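Side-chain contacts in protein (hdlp (histone deacetylase-like protein)) (Aquifex aeolicus, PDB 1C3P), which probably acts as a zinc-dependent deacetylase of the histone deacetylase family and binds the inhibitors TSA and SAHA: residues Q112-F117 and E152-K157; S29-F34 and V122-A127; L253-D258 and K277-V282. One frame throughout, in Å; residues are numbered along the deposited sequence.

Contact 1: Q112-F117 and E152-K157; sequences QAIEEF and EYLRKK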
loop_
_atom_site.group_PDB
_atom_site.type_symbol
_atom_site.label_atom_id
_atom_site.label_comp_id
_atom_site.label_asym_id
_atom_site.label_seq_id
_atom_site.Cartn_x
_atom_site.Cartn_y
_atom_site.Cartn_z
ATOM N N GLN A 112 -8.562 -1.641 12.696
ATOM C CA GLN A 112 -8.292 -2.839 13.486
ATOM C C GLN A 112 -6.791 -3.037 13.642
ATOM O O GLN A 112 -6.315 -3.403 14.710
ATOM C CB GLN A 112 -8.913 -4.072 12.830
ATOM C CG GLN A 112 -10.424 -4.005 12.739
ATOM C CD GLN A 112 -11.008 -5.208 12.054
ATOM O OE1 GLN A 112 -11.352 -6.211 12.698
ATOM N NE2 GLN A 112 -11.105 -5.134 10.733
ATOM N N ALA A 113 -6.037 -2.821 12.571
ATOM C CA ALA A 113 -4.585 -2.961 12.670
ATOM C C ALA A 113 -4.052 -1.981 13.714
ATOM O O ALA A 113 -3.169 -2.306 14.507
ATOM C CB ALA A 113 -3.932 -2.686 11.334
ATOM N N ILE A 114 -4.572 -0.766 13.705
ATOM C CA ILE A 114 -4.106 0.203 14.685
ATOM C C ILE A 114 -4.524 -0.210 16.093
ATOM O O ILE A 114 -3.734 -0.091 17.045
ATOM C CB ILE A 114 -4.621 1.599 14.371
ATOM C CG1 ILE A 114 -4.012 2.064 13.034
ATOM C CG2 ILE A 114 -4.207 2.561 15.491
ATOM C CD1 ILE A 114 -4.714 3.310 12.440
ATOM N N GLU A 115 -5.754 -0.702 16.230
ATOM C CA GLU A 115 -6.245 -1.158 17.544
ATOM C C GLU A 115 -5.309 -2.224 18.112
ATOM O O GLU A 115 -4.946 -2.190 19.290
ATOM C CB GLU A 115 -7.662 -1.745 17.440
ATOM C CG GLU A 115 -8.753 -0.724 17.194
ATOM C CD GLU A 115 -10.103 -1.360 16.884
ATOM O OE1 GLU A 115 -10.202 -2.610 16.827
ATOM O OE2 GLU A 115 -11.075 -0.609 16.682
ATOM N N GLU A 116 -4.926 -3.172 17.265
ATOM C CA GLU A 116 -4.037 -4.252 17.680
ATOM C C GLU A 116 -2.675 -3.736 18.090
ATOM O O GLU A 116 -2.117 -4.178 19.098
ATOM C CB GLU A 116 -3.886 -5.264 16.557
ATOM C CG GLU A 116 -5.136 -6.069 16.307
ATOM C CD GLU A 116 -5.614 -6.757 17.574
ATOM O OE1 GLU A 116 -4.835 -7.529 18.165
ATOM O OE2 GLU A 116 -6.762 -6.519 17.980
ATOM N N PHE A 117 -2.140 -2.802 17.310
ATOM C CA PHE A 117 -0.840 -2.236 17.625
ATOM C C PHE A 117 -0.868 -1.535 18.981
ATOM O O PHE A 117 0.078 -1.646 19.764
ATOM C CB PHE A 117 -0.425 -1.223 16.564
ATOM C CG PHE A 117 0.949 -0.654 16.783
ATOM C CD1 PHE A 117 2.078 -1.392 16.452
ATOM C CD2 PHE A 117 1.112 0.607 17.359
ATOM C CE1 PHE A 117 3.364 -0.884 16.686
ATOM C CE2 PHE A 117 2.392 1.122 17.597
ATOM C CZ PHE A 117 3.516 0.374 17.260
ATOM N N GLU A 152 -5.786 10.061 11.289
ATOM C CA GLU A 152 -6.686 10.945 12.024
ATOM C C GLU A 152 -7.216 10.207 13.237
ATOM O O GLU A 152 -7.499 10.801 14.277
ATOM C CB GLU A 152 -7.843 11.402 11.137
ATOM C CG GLU A 152 -7.405 12.407 10.091
ATOM C CD GLU A 152 -6.993 13.736 10.695
ATOM O OE1 GLU A 152 -6.459 14.573 9.950
ATOM O OE2 GLU A 152 -7.215 13.951 11.905
ATOM N N TYR A 153 -7.327 8.886 13.118
ATOM C CA TYR A 153 -7.789 8.085 14.248
ATOM C C TYR A 153 -6.753 8.257 15.371
ATOM O O TYR A 153 -7.100 8.465 16.539
ATOM C CB TYR A 153 -7.891 6.606 13.827
ATOM C CG TYR A 153 -8.209 5.659 14.961
ATOM C CD1 TYR A 153 -9.528 5.405 15.358
ATOM C CD2 TYR A 153 -7.179 5.028 15.650
ATOM C CE1 TYR A 153 -9.795 4.526 16.428
ATOM C CE2 TYR A 153 -7.429 4.166 16.698
ATOM C CZ TYR A 153 -8.721 3.910 17.086
ATOM O OH TYR A 153 -8.907 3.018 18.119
ATOM N N LEU A 154 -5.476 8.187 15.010
ATOM C CA LEU A 154 -4.399 8.336 15.990
ATOM C C LEU A 154 -4.354 9.768 16.555
ATOM O O LEU A 154 -4.131 9.966 17.758
ATOM C CB LEU A 154 -3.057 7.960 15.349
ATOM C CG LEU A 154 -2.834 6.456 15.111
ATOM C CD1 LEU A 154 -1.654 6.228 14.156
ATOM C CD2 LEU A 154 -2.593 5.765 16.478
ATOM N N ARG A 155 -4.557 10.770 15.703
ATOM C CA ARG A 155 -4.552 12.148 16.201
ATOM C C ARG A 155 -5.645 12.314 17.252
ATOM O O ARG A 155 -5.428 12.956 18.286
ATOM C CB ARG A 155 -4.751 13.153 15.054
ATOM C CG ARG A 155 -3.629 13.080 13.996
ATOM C CD ARG A 155 -3.850 14.016 12.814
ATOM N NE ARG A 155 -3.423 15.378 13.096
ATOM C CZ ARG A 155 -3.598 16.401 12.269
ATOM N NH1 ARG A 155 -4.207 16.215 11.101
ATOM N NH2 ARG A 155 -3.126 17.599 12.596
ATOM N N LYS A 156 -6.814 11.725 17.014
ATOM C CA LYS A 156 -7.895 11.849 17.986
ATOM C C LYS A 156 -7.530 11.175 19.310
ATOM O O LYS A 156 -8.007 11.584 20.373
ATOM C CB LYS A 156 -9.208 11.280 17.431
ATOM C CG LYS A 156 -10.397 11.502 18.375
ATOM C CD LYS A 156 -11.725 11.203 17.716
ATOM C CE LYS A 156 -12.009 12.179 16.574
ATOM N NZ LYS A 156 -12.101 13.603 17.041
ATOM N N LYS A 157 -6.686 10.148 19.238
ATOM C CA LYS A 157 -6.222 9.432 20.429
ATOM C C LYS A 157 -5.154 10.234 21.182
ATOM O O LYS A 157 -4.745 9.851 22.278
ATOM C CB LYS A 157 -5.643 8.054 20.067
ATOM C CG LYS A 157 -6.664 6.995 19.645
ATOM C CD LYS A 157 -7.666 6.707 20.749
ATOM C CE LYS A 157 -8.686 5.655 20.313
ATOM N NZ LYS A 157 -9.779 5.475 21.318
HETATM O O HOH W 1 -11.222 1.687 17.948
#
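Glu115 OE2 is gripped from two sources: a water that donates to it at 2.6 Å, and Arg50, which forms a salt bridge with the same oxygen. That water also lies 2.7 Å from Tyr153 OH, so it links the carboxylate of one helix to the phenol of the other. The direct touch between the two residues is apolar on the glutamate side, with Glu115 CG 3.9 Å from Tyr153 OH. Their side chains meet at about a right angle, and the carboxylate is turned 53° from the ring plane.

Deeper in the interface, Ile114 carries the packing with a single methyl. Its CG2 lies anti to the backbone N and reaches into the angle between two side chains of 152-157, 3.8 Å from Tyr153 CE2 and 3.7 Å from Leu154 CD2. The methyl comes to the ring obliquely, while the isoleucine and tyrosine run past each other in opposite directions. Apolar packing thus lies inside, with the water-mediated link at its margin.

The axes of the two helical segments stay 11.3 Å apart and cross at -41°, which fits the limited number of touching residues. Below them, Ile114 also rests on Val290 and Leu154 on Val250 and Leu252. Neighbouring helices packed side by side on one face of a central parallel sheet are characteristic of the alpha/beta arginase-deacetylase fold.

Contact 2: S29-F34 and V122-A127; sequences SLLLRF and VAFNPA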
loop_
_atom_site.group_PDB
_atom_site.type_symbol
_atom_site.label_atom_id
_atom_site.label_comp_id
_atom_site.label_asym_id
_atom_site.label_seq_id
_atom_site.Cartn_x
_atom_site.Cartn_y
_atom_site.Cartn_z
ATOM N N SER A 29 -7.836 -11.830 -0.605
ATOM C CA SER A 29 -8.449 -13.158 -0.499
ATOM C C SER A 29 -7.451 -14.156 -1.067
ATOM O O SER A 29 -7.330 -15.282 -0.587
ATOM C CB SER A 29 -9.779 -13.241 -1.275
ATOM O OG SER A 29 -9.584 -13.146 -2.682
ATOM N N LEU A 30 -6.706 -13.737 -2.081
ATOM C CA LEU A 30 -5.739 -14.646 -2.662
ATOM C C LEU A 30 -4.611 -14.874 -1.665
ATOM O O LEU A 30 -4.119 -15.986 -1.557
ATOM C CB LEU A 30 -5.185 -14.091 -3.979
ATOM C CG LEU A 30 -4.172 -14.951 -4.760
ATOM C CD1 LEU A 30 -2.881 -15.058 -3.995
ATOM C CD2 LEU A 30 -4.753 -16.341 -5.023
ATOM N N LEU A 31 -4.205 -13.823 -0.946
ATOM C CA LEU A 31 -3.124 -13.952 0.036
ATOM C C LEU A 31 -3.550 -14.959 1.103
ATOM O O LEU A 31 -2.787 -15.844 1.475
ATOM C CB LEU A 31 -2.831 -12.615 0.730
ATOM C CG LEU A 31 -1.412 -12.240 1.213
ATOM C CD1 LEU A 31 -1.511 -11.341 2.473
ATOM C CD2 LEU A 31 -0.603 -13.456 1.542
ATOM N N LEU A 32 -4.768 -14.807 1.602
ATOM C CA LEU A 32 -5.268 -15.706 2.628
ATOM C C LEU A 32 -5.272 -17.145 2.146
ATOM O O LEU A 32 -4.807 -18.023 2.859
ATOM C CB LEU A 32 -6.682 -15.307 3.073
ATOM C CG LEU A 32 -6.846 -14.050 3.937
ATOM C CD1 LEU A 32 -8.312 -13.881 4.338
ATOM C CD2 LEU A 32 -5.998 -14.180 5.189
ATOM N N ARG A 33 -5.795 -17.381 0.944
ATOM C CA ARG A 33 -5.839 -18.739 0.416
ATOM C C ARG A 33 -4.435 -19.269 0.178
ATOM O O ARG A 33 -4.173 -20.453 0.361
ATOM C CB ARG A 33 -6.658 -18.792 -0.880
ATOM C CG ARG A 33 -8.152 -18.506 -0.659
ATOM C CD ARG A 33 -9.012 -18.902 -1.855
ATOM N NE ARG A 33 -8.665 -18.159 -3.061
ATOM C CZ ARG A 33 -9.278 -18.305 -4.231
ATOM N NH1 ARG A 33 -10.276 -19.167 -4.358
ATOM N NH2 ARG A 33 -8.900 -17.578 -5.276
ATOM N N PHE A 34 -3.527 -18.381 -0.212
ATOM C CA PHE A 34 -2.153 -18.764 -0.471
ATOM C C PHE A 34 -1.424 -19.127 0.826
ATOM O O PHE A 34 -0.762 -20.165 0.914
ATOM C CB PHE A 34 -1.416 -17.620 -1.175
ATOM C CG PHE A 34 -0.049 -17.990 -1.648
ATOM C CD1 PHE A 34 0.112 -18.807 -2.757
ATOM C CD2 PHE A 34 1.086 -17.549 -0.964
ATOM C CE1 PHE A 34 1.399 -19.184 -3.192
ATOM C CE2 PHE A 34 2.371 -17.912 -1.381
ATOM C CZ PHE A 34 2.525 -18.736 -2.504
ATOM N N VAL A 122 1.446 -6.864 17.070
ATOM C CA VAL A 122 1.911 -6.482 15.739
ATOM C C VAL A 122 0.889 -6.940 14.725
ATOM O O VAL A 122 0.493 -8.106 14.703
ATOM C CB VAL A 122 3.277 -7.129 15.423
ATOM C CG1 VAL A 122 3.688 -6.820 13.975
ATOM C CG2 VAL A 122 4.320 -6.619 16.406
ATOM N N ALA A 123 0.455 -6.030 13.860
ATOM C CA ALA A 123 -0.565 -6.413 12.908
ATOM C C ALA A 123 -0.269 -5.959 11.483
ATOM O O ALA A 123 0.445 -4.984 11.251
ATOM C CB ALA A 123 -1.897 -5.855 13.358
ATOM N N PHE A 124 -0.849 -6.675 10.538
ATOM C CA PHE A 124 -0.691 -6.379 9.123
ATOM C C PHE A 124 -2.062 -6.416 8.460
ATOM O O PHE A 124 -2.787 -7.410 8.560
ATOM C CB PHE A 124 0.240 -7.419 8.476
ATOM C CG PHE A 124 0.403 -7.281 6.971
ATOM C CD1 PHE A 124 0.468 -6.033 6.362
ATOM C CD2 PHE A 124 0.598 -8.419 6.175
ATOM C CE1 PHE A 124 0.728 -5.918 4.987
ATOM C CE2 PHE A 124 0.866 -8.308 4.789
ATOM C CZ PHE A 124 0.928 -7.058 4.204
ATOM N N ASN A 125 -2.428 -5.314 7.817
ATOM C CA ASN A 125 -3.673 -5.247 7.077
ATOM C C ASN A 125 -3.331 -5.121 5.593
ATOM O O ASN A 125 -3.137 -4.016 5.084
ATOM C CB ASN A 125 -4.514 -4.039 7.492
ATOM C CG ASN A 125 -5.658 -3.817 6.543
ATOM O OD1 ASN A 125 -6.157 -4.776 5.954
ATOM N ND2 ASN A 125 -6.100 -2.553 6.387
ATOM N N PRO A 126 -3.265 -6.248 4.870
ATOM C CA PRO A 126 -2.937 -6.201 3.446
ATOM C C PRO A 126 -3.928 -5.443 2.559
ATOM O O PRO A 126 -3.568 -4.998 1.476
ATOM C CB PRO A 126 -2.838 -7.681 3.082
ATOM C CG PRO A 126 -3.873 -8.308 4.017
ATOM C CD PRO A 126 -3.450 -7.645 5.304
ATOM N N ALA A 127 -5.171 -5.302 3.016
ATOM C CA ALA A 127 -6.191 -4.606 2.242
ATOM C C ALA A 127 -6.024 -3.094 2.324
ATOM O O ALA A 127 -6.563 -2.364 1.491
ATOM C CB ALA A 127 -7.609 -5.005 2.741
#
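Leu31 on helix 28-37 faces Pro126, the first residue beyond strand 122-125, with 8.5 Å between their CA atoms. The helix meets the C-terminal end of the strand, and this narrow meeting rests on three buried residues.

Leu31 supplies one methyl group to all of it. Its CD1 sits 3.9 Å from Pro126 CB and 4.1 Å from CG of the same ring, and the leucine crosses the proline at about a right angle. The same CD1 approaches Phe124 more loosely, 4.5 Å from CE2 and oblique to the aromatic ring. Neither torsion of Leu31 is close to a staggered value (chi1 -148°, chi2 -149°), which may reflect a fit to its surroundings or a less well defined branch. The proline is itself folded back over the phenylalanine: Pro126 N stands 4.0 Å above one face of the Phe124 ring, toward the rim. Leu31 therefore meets two side chains that already pack against each other.

Trp306 of helix 299-314 adds to this apolar cluster, touching Leu31 and meeting Phe124 edge to face. Between the two packing residues, Asn125 is directed to helix 98-118, where its ND2 is bonded to Thr110 OG1 and Ala106 O. Its OD1 turns back to accept a weak bond from Ala127 N at 3.1 Å, an Asx turn just where the strand ends.

Phe124 lies about 11 Å, side chain to side chain, from the zinc ligand Asp168. A strand covered by helices on both faces belongs to the three-layered core of this family, where loops at the C-terminal edge of the parallel sheet gather round the metal site.

Contact 3: L253-D258 and K277-V282; sequences LQLGTD and KAFNIV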
loop_
_atom_site.group_PDB
_atom_site.type_symbol
_atom_site.label_atom_id
_atom_site.label_comp_id
_atom_site.label_asym_id
_atom_site.label_seq_id
_atom_site.Cartn_x
_atom_site.Cartn_y
_atom_site.Cartn_z
ATOM N N LEU A 253 3.406 2.054 7.855
ATOM C CA LEU A 253 4.191 1.719 6.666
ATOM C C LEU A 253 3.294 1.017 5.662
ATOM O O LEU A 253 2.612 0.057 6.017
ATOM C CB LEU A 253 5.332 0.774 7.085
ATOM C CG LEU A 253 6.154 0.026 6.043
ATOM C CD1 LEU A 253 6.946 1.040 5.226
ATOM C CD2 LEU A 253 7.120 -0.953 6.750
ATOM N N GLN A 254 3.294 1.481 4.415
ATOM C CA GLN A 254 2.458 0.857 3.393
ATOM C C GLN A 254 3.408 0.092 2.486
ATOM O O GLN A 254 4.479 0.579 2.073
ATOM C CB GLN A 254 1.601 1.915 2.650
ATOM C CG GLN A 254 2.133 2.444 1.345
ATOM C CD GLN A 254 1.495 1.782 0.127
ATOM O OE1 GLN A 254 0.317 2.022 -0.209
ATOM N NE2 GLN A 254 2.269 0.941 -0.544
ATOM N N LEU A 255 3.002 -1.134 2.185
ATOM C CA LEU A 255 3.824 -2.066 1.442
ATOM C C LEU A 255 3.263 -2.608 0.149
ATOM O O LEU A 255 3.168 -3.830 -0.008
ATOM C CB LEU A 255 4.135 -3.231 2.394
ATOM C CG LEU A 255 4.786 -2.741 3.686
ATOM C CD1 LEU A 255 4.630 -3.759 4.797
ATOM C CD2 LEU A 255 6.249 -2.433 3.400
ATOM N N GLY A 256 2.897 -1.729 -0.783
ATOM C CA GLY A 256 2.387 -2.216 -2.056
ATOM C C GLY A 256 3.465 -3.038 -2.751
ATOM O O GLY A 256 4.657 -2.760 -2.593
ATOM N N THR A 257 3.056 -4.044 -3.524
ATOM C CA THR A 257 4.020 -4.894 -4.216
ATOM C C THR A 257 4.278 -4.459 -5.649
ATOM O O THR A 257 5.020 -5.117 -6.373
ATOM C CB THR A 257 3.570 -6.384 -4.219
ATOM O OG1 THR A 257 2.325 -6.518 -4.911
ATOM C CG2 THR A 257 3.403 -6.886 -2.784
ATOM N N ASP A 258 3.693 -3.340 -6.068
ATOM C CA ASP A 258 3.938 -2.899 -7.427
ATOM C C ASP A 258 5.384 -2.554 -7.790
ATOM O O ASP A 258 5.686 -2.387 -8.965
ATOM C CB ASP A 258 2.978 -1.773 -7.849
ATOM C CG ASP A 258 2.912 -0.633 -6.863
ATOM O OD1 ASP A 258 3.725 -0.601 -5.918
ATOM O OD2 ASP A 258 2.032 0.241 -7.050
ATOM N N LYS A 277 13.866 -6.819 2.490
ATOM C CA LYS A 277 14.895 -6.075 3.204
ATOM C C LYS A 277 14.485 -4.645 3.495
ATOM O O LYS A 277 14.844 -4.087 4.533
ATOM C CB LYS A 277 16.219 -6.058 2.439
ATOM C CG LYS A 277 17.001 -7.323 2.569
ATOM C CD LYS A 277 18.472 -7.051 2.303
ATOM C CE LYS A 277 19.022 -6.043 3.302
ATOM N NZ LYS A 277 20.470 -5.789 3.087
ATOM N N ALA A 278 13.731 -4.047 2.578
ATOM C CA ALA A 278 13.274 -2.666 2.760
ATOM C C ALA A 278 12.412 -2.595 4.022
ATOM O O ALA A 278 12.548 -1.696 4.866
ATOM C CB ALA A 278 12.449 -2.220 1.527
ATOM N N PHE A 279 11.515 -3.560 4.142
ATOM C CA PHE A 279 10.627 -3.658 5.295
ATOM C C PHE A 279 11.440 -3.734 6.596
ATOM O O PHE A 279 11.149 -3.040 7.579
ATOM C CB PHE A 279 9.765 -4.917 5.140
ATOM C CG PHE A 279 8.933 -5.241 6.346
ATOM C CD1 PHE A 279 7.868 -4.421 6.722
ATOM C CD2 PHE A 279 9.192 -6.389 7.087
ATOM C CE1 PHE A 279 7.068 -4.754 7.827
ATOM C CE2 PHE A 279 8.400 -6.729 8.187
ATOM C CZ PHE A 279 7.335 -5.913 8.557
ATOM N N ASN A 280 12.462 -4.582 6.595
ATOM C CA ASN A 280 13.290 -4.741 7.777
ATOM C C ASN A 280 14.177 -3.546 8.077
ATOM O O ASN A 280 14.486 -3.272 9.237
ATOM C CB ASN A 280 14.115 -6.028 7.675
ATOM C CG ASN A 280 13.238 -7.269 7.749
ATOM O OD1 ASN A 280 12.260 -7.299 8.498
ATOM N ND2 ASN A 280 13.599 -8.303 7.004
ATOM N N ILE A 281 14.574 -2.827 7.035
ATOM C CA ILE A 281 15.375 -1.625 7.219
ATOM C C ILE A 281 14.541 -0.564 7.946
ATOM O O ILE A 281 15.057 0.175 8.788
ATOM C CB ILE A 281 15.829 -1.041 5.869
ATOM C CG1 ILE A 281 16.893 -1.937 5.239
ATOM C CG2 ILE A 281 16.359 0.363 6.065
ATOM C CD1 ILE A 281 17.354 -1.450 3.868
ATOM N N VAL A 282 13.258 -0.471 7.611
ATOM C CA VAL A 282 12.395 0.517 8.257
ATOM C C VAL A 282 12.269 0.169 9.738
ATOM O O VAL A 282 12.372 1.036 10.612
ATOM C CB VAL A 282 10.985 0.563 7.618
ATOM C CG1 VAL A 282 10.052 1.379 8.498
ATOM C CG2 VAL A 282 11.064 1.215 6.233
#
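Helix 272-286 packs across the end of strand 250-254, with CA atoms 8.4 Å apart at Leu253 and Val282 and 8.0 Å apart at Leu255 and Phe279. Strand, helix and the following strand 290-292 form a beta-alpha-beta unit whose strands are hydrogen-bonded neighbours in the sheet.

Two leucines converge on one corner of the Phe279 ring. Leu253 CD2 comes in at the ring edge, near its plane, 3.5 Å from Phe279 CD1, whereas Leu255 CD1 approaches the same carbon obliquely at 3.8 Å. With CG anti to the backbone N (chi1 172°), Phe279 brings its ring close to the strand even though its CB does not face it. One turn further along the helix, Val282 CG1 meets Leu253 CD2 at 4.1 Å, so this methyl is shared by two helical residues. Phe279 also packs edge to face with Tyr291 and touches Ile309 and Leu313. Without the ring, as with an alanine here, Leu255 would probably lose its partner on segment 277-282 and a gap would open beside the Leu253 methyl.

From Leu255 onward polar bonds take over: Leu255 O accepts a bond from Trp306 NE1, and the zinc ligand Asp258 bonds through OD2 to His170 ND1. The contact itself is wholly apolar: shape and burial hold the helix against the strand end, which backbone bonds fix in the sheet before the Asp258 loop departs.

Overall arrangement
From the N terminus, segment 29-34 supplies the first half of contact 2, which closes only at segment 122-127, after an excursion of 87 residues. Within that loop contact 1 opens on helix 98-118; it closes on helix 146-156, beyond the strand, so contacts 1 and 2 cross. They also touch, where Glu116 and Ala113 pack on Ala123. Contact 3 follows in series and closes a short loop of 18 residues between segments 253-258 and 277-282. Contact 1 joins two helices on one face of the parallel sheet, whereas contacts 2 and 3 fasten helices of the other face to the central strands, and Trp306 reaches residues of both.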